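PDB 3OK8: BAR/IMD domain-containing adapter protein 2-like 2 from Mus musculus, which binds phosphoinositides and induces planar or gently curved membrane structures, working through an N-terminal I-BAR (IMD) domain that pairs into an antiparallel dimer. Local coordinates for residues 104-109 / 191-196. Numbering follows the deposited sequence.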
ATOM      1  N   GLN A 104      14.806  13.203  -3.267  1.00 48.77           N
ATOM      2  CA  GLN A 104      15.644  14.341  -2.874  1.00 52.42           C
ATOM      3  C   GLN A 104      16.845  14.462  -3.811  1.00 56.23           C
ATOM      4  O   GLN A 104      17.452  15.532  -3.963  1.00 33.83           O
ATOM      5  CB  GLN A 104      16.140  14.197  -1.437  1.00 62.56           C
ATOM      6  CG  GLN A 104      15.091  14.442  -0.371  1.00 69.96           C
ATOM      7  CD  GLN A 104      15.649  14.255   1.036  1.00 78.81           C
ATOM      8  OE1 GLN A 104      14.901  14.071   1.989  1.00 79.22           O
ATOM      9  NE2 GLN A 104      16.971  14.300   1.167  1.00 78.91           N
ATOM     10  N   HIS A 105      17.189  13.349  -4.443  1.00 61.36           N
ATOM     11  CA  HIS A 105      18.328  13.329  -5.344  1.00 62.25           C
ATOM     12  C   HIS A 105      18.042  14.108  -6.628  1.00 66.38           C
ATOM     13  O   HIS A 105      18.848  14.939  -7.060  1.00 67.16           O
ATOM     14  CB  HIS A 105      18.719  11.887  -5.668  1.00 66.85           C
ATOM     15  CG  HIS A 105      20.120  11.748  -6.169  1.00 75.57           C
ATOM     16  ND1 HIS A 105      20.419  11.593  -7.505  1.00 82.01           N
ATOM     17  CD2 HIS A 105      21.306  11.762  -5.515  1.00 76.99           C
ATOM     18  CE1 HIS A 105      21.730  11.508  -7.652  1.00 83.27           C
ATOM     19  NE2 HIS A 105      22.290  11.607  -6.460  1.00 80.43           N
ATOM     20  N   MET A 106      16.893  13.837  -7.234  1.00 62.63           N
ATOM     21  CA  MET A 106      16.540  14.467  -8.494  1.00 60.10           C
ATOM     22  C   MET A 106      16.346  15.973  -8.365  1.00 63.76           C
ATOM     23  O   MET A 106      16.901  16.733  -9.152  1.00 75.85           O
ATOM     24  CB  MET A 106      15.305  13.814  -9.107  1.00 50.07           C
ATOM     25  CG  MET A 106      15.580  12.467  -9.757  1.00 44.74           C
ATOM     26  SD  MET A 106      14.038  11.600 -10.155  1.00 63.35           S
ATOM     27  CE  MET A 106      14.633   9.921 -10.376  1.00 74.01           C
ATOM     28  N   GLU A 107      15.573  16.422  -7.380  1.00 60.78           N
ATOM     29  CA  GLU A 107      15.369  17.866  -7.220  1.00 65.74           C
ATOM     30  C   GLU A 107      16.660  18.604  -6.833  1.00 61.94           C
ATOM     31  O   GLU A 107      16.813  19.794  -7.105  1.00 59.59           O
ATOM     32  CB  GLU A 107      14.224  18.161  -6.241  1.00 83.21           C
ATOM     33  CG  GLU A 107      14.263  17.355  -4.945  1.00 91.12           C
ATOM     34  CD  GLU A 107      15.147  17.990  -3.875  1.00100.31           C
ATOM     35  OE1 GLU A 107      15.725  19.075  -4.148  1.00 99.35           O
ATOM     36  OE2 GLU A 107      15.249  17.403  -2.761  1.00101.30           O
ATOM     37  N   LYS A 108      17.590  17.884  -6.217  1.00 67.78           N
ATOM     38  CA  LYS A 108      18.840  18.478  -5.752  1.00 74.07           C
ATOM     39  C   LYS A 108      19.846  18.627  -6.888  1.00 65.68           C
ATOM     40  O   LYS A 108      20.730  19.484  -6.846  1.00 67.50           O
ATOM     41  CB  LYS A 108      19.449  17.616  -4.642  1.00 79.74           C
ATOM     42  CG  LYS A 108      20.083  18.421  -3.518  1.00 87.38           C
ATOM     43  CD  LYS A 108      21.228  17.684  -2.830  1.00 90.63           C
ATOM     44  CE  LYS A 108      22.172  18.683  -2.164  1.00 93.45           C
ATOM     45  NZ  LYS A 108      21.438  19.783  -1.459  1.00 90.72           N
ATOM     46  N   ASN A 109      19.699  17.791  -7.909  1.00 58.19           N
ATOM     47  CA  ASN A 109      20.690  17.707  -8.971  1.00 58.52           C
ATOM     48  C   ASN A 109      20.131  18.000 -10.362  1.00 51.67           C
ATOM     49  O   ASN A 109      20.889  18.282 -11.298  1.00 40.76           O
ATOM     50  CB  ASN A 109      21.362  16.325  -8.945  1.00 66.08           C
ATOM     51  CG  ASN A 109      22.133  16.075  -7.665  1.00 73.14           C
ATOM     52  OD1 ASN A 109      21.710  15.290  -6.817  1.00 78.88           O
ATOM     53  ND2 ASN A 109      23.272  16.743  -7.518  1.00 74.27           N
ATOM     54  N   GLU A 191      18.657   2.561 -12.530  1.00 45.77           N
ATOM     55  CA  GLU A 191      19.386   2.024 -11.373  1.00 38.95           C
ATOM     56  C   GLU A 191      18.693   2.418 -10.068  1.00 40.30           C
ATOM     57  O   GLU A 191      18.484   1.579  -9.193  1.00 27.42           O
ATOM     58  CB  GLU A 191      20.852   2.477 -11.362  1.00 30.61           C
ATOM     59  CG  GLU A 191      21.681   1.953 -12.562  1.00 27.31           C
ATOM     60  CD  GLU A 191      23.190   2.241 -12.459  1.00 44.77           C
ATOM     61  OE1 GLU A 191      23.602   3.152 -11.708  1.00 41.46           O
ATOM     62  OE2 GLU A 191      23.979   1.558 -13.152  1.00 51.97           O
ATOM     63  N   LYS A 192      18.342   3.695  -9.939  1.00 30.56           N
ATOM     64  CA  LYS A 192      17.643   4.164  -8.743  1.00 39.82           C
ATOM     65  C   LYS A 192      16.335   3.417  -8.523  1.00 33.68           C
ATOM     66  O   LYS A 192      15.931   3.186  -7.395  1.00 38.08           O
ATOM     67  CB  LYS A 192      17.380   5.661  -8.834  1.00 44.73           C
ATOM     68  CG  LYS A 192      18.621   6.504  -8.656  1.00 45.73           C
ATOM     69  CD  LYS A 192      18.988   6.593  -7.195  1.00 44.06           C
ATOM     70  CE  LYS A 192      19.826   7.830  -6.936  1.00 45.49           C
ATOM     71  NZ  LYS A 192      20.501   7.718  -5.617  1.00 44.14           N
ATOM     72  N   HIS A 193      15.673   3.034  -9.603  1.00 25.46           N
ATOM     73  CA  HIS A 193      14.413   2.328  -9.488  1.00 35.54           C
ATOM     74  C   HIS A 193      14.619   0.858  -9.233  1.00 38.42           C
ATOM     75  O   HIS A 193      13.734   0.177  -8.708  1.00 30.16           O
ATOM     76  CB  HIS A 193      13.533   2.584 -10.707  1.00 33.31           C
ATOM     77  CG  HIS A 193      12.792   3.881 -10.620  1.00 43.29           C
ATOM     78  ND1 HIS A 193      13.331   5.078 -11.043  1.00 34.79           N
ATOM     79  CD2 HIS A 193      11.575   4.175 -10.107  1.00 33.86           C
ATOM     80  CE1 HIS A 193      12.466   6.051 -10.817  1.00 42.22           C
ATOM     81  NE2 HIS A 193      11.393   5.531 -10.247  1.00 40.50           N
ATOM     82  N   LEU A 194      15.806   0.376  -9.578  1.00 27.74           N
ATOM     83  CA  LEU A 194      16.203  -0.981  -9.221  1.00 29.67           C
ATOM     84  C   LEU A 194      16.446  -1.084  -7.713  1.00 30.76           C
ATOM     85  O   LEU A 194      16.089  -2.081  -7.093  1.00 30.98           O
ATOM     86  CB  LEU A 194      17.464  -1.389  -9.979  1.00 37.90           C
ATOM     87  CG  LEU A 194      17.484  -2.776 -10.628  1.00 41.23           C
ATOM     88  CD1 LEU A 194      18.928  -3.188 -10.944  1.00 43.46           C
ATOM     89  CD2 LEU A 194      16.812  -3.816  -9.755  1.00 20.06           C
ATOM     90  N   LEU A 195      17.054  -0.057  -7.126  1.00 30.21           N
ATOM     91  CA  LEU A 195      17.241  -0.021  -5.677  1.00 38.69           C
ATOM     92  C   LEU A 195      15.878   0.015  -4.963  1.00 40.79           C
ATOM     93  O   LEU A 195      15.643  -0.706  -3.992  1.00 39.59           O
ATOM     94  CB  LEU A 195      18.115   1.171  -5.263  1.00 45.06           C
ATOM     95  CG  LEU A 195      17.834   1.786  -3.880  1.00 45.65           C
ATOM     96  CD1 LEU A 195      18.189   0.813  -2.757  1.00 51.85           C
ATOM     97  CD2 LEU A 195      18.528   3.139  -3.672  1.00 24.63           C
ATOM     98  N   LEU A 196      14.965   0.841  -5.446  1.00 34.01           N
ATOM     99  CA  LEU A 196      13.638   0.850  -4.855  1.00 37.89           C
ATOM    100  C   LEU A 196      13.001  -0.535  -4.945  1.00 50.02           C
ATOM    101  O   LEU A 196      12.516  -1.062  -3.942  1.00 56.31           O
ATOM    102  CB  LEU A 196      12.745   1.874  -5.523  1.00 37.31           C
ATOM    103  CG  LEU A 196      13.190   3.334  -5.581  1.00 51.63           C
ATOM    104  CD1 LEU A 196      11.938   4.189  -5.589  1.00 60.00           C
ATOM    105  CD2 LEU A 196      14.114   3.725  -4.439  1.00 52.63           C
TER
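His105 and Lys192 mark the nearest approach of two helical turns, 104-109 on helix 71-147 and 191-196 on helix 153-217, with their CA atoms 9.8 Å apart. No hydrogen bond joins the two segments, and at this spacing side chains alone bridge the gap, burying a modest 138 Å² in all. Both side chains set out toward the opposite helix. With CG anti to the backbone N (chi1 -160°), His105 presents one face of its imidazole to the lysine, whose chain bends at chi2 (-78°) and crosses the histidine side chain at about a right angle. Lys192 CE lies over that face as a CH-pi contact, 4.0 Å from the centroid of the His105 ring and 19° off its normal. It is displaced toward the rim, and its nearest ring atom is His105 ND1 at 3.9 Å. CE makes the closest contact, with Lys192 NZ still near the ring at 4.1 Å from His105 CG, and NZ hydrogen-bonds to the backbone carbonyl of Asp101, one turn earlier on the histidine's helix. The ring of Phe188 also meets His105. Deeper in the bundle, Met106 CE comes within 4.5 Å of His193 CE1, a looser, oblique approach between two buried side chains. Both imidazole nitrogens of His193 are hydrogen-bonded, ND1 to the carbonyl of Leu189 and NE2 to the hydroxyl of Tyr53 of the second subunit. The His105-Lys192 pair is partly exposed, while the buried Met106-His193 pair leads on to the dimer partner, near the middle of a long three-helix bundle of the I-BAR (IMD) fold, which dimerises antiparallel.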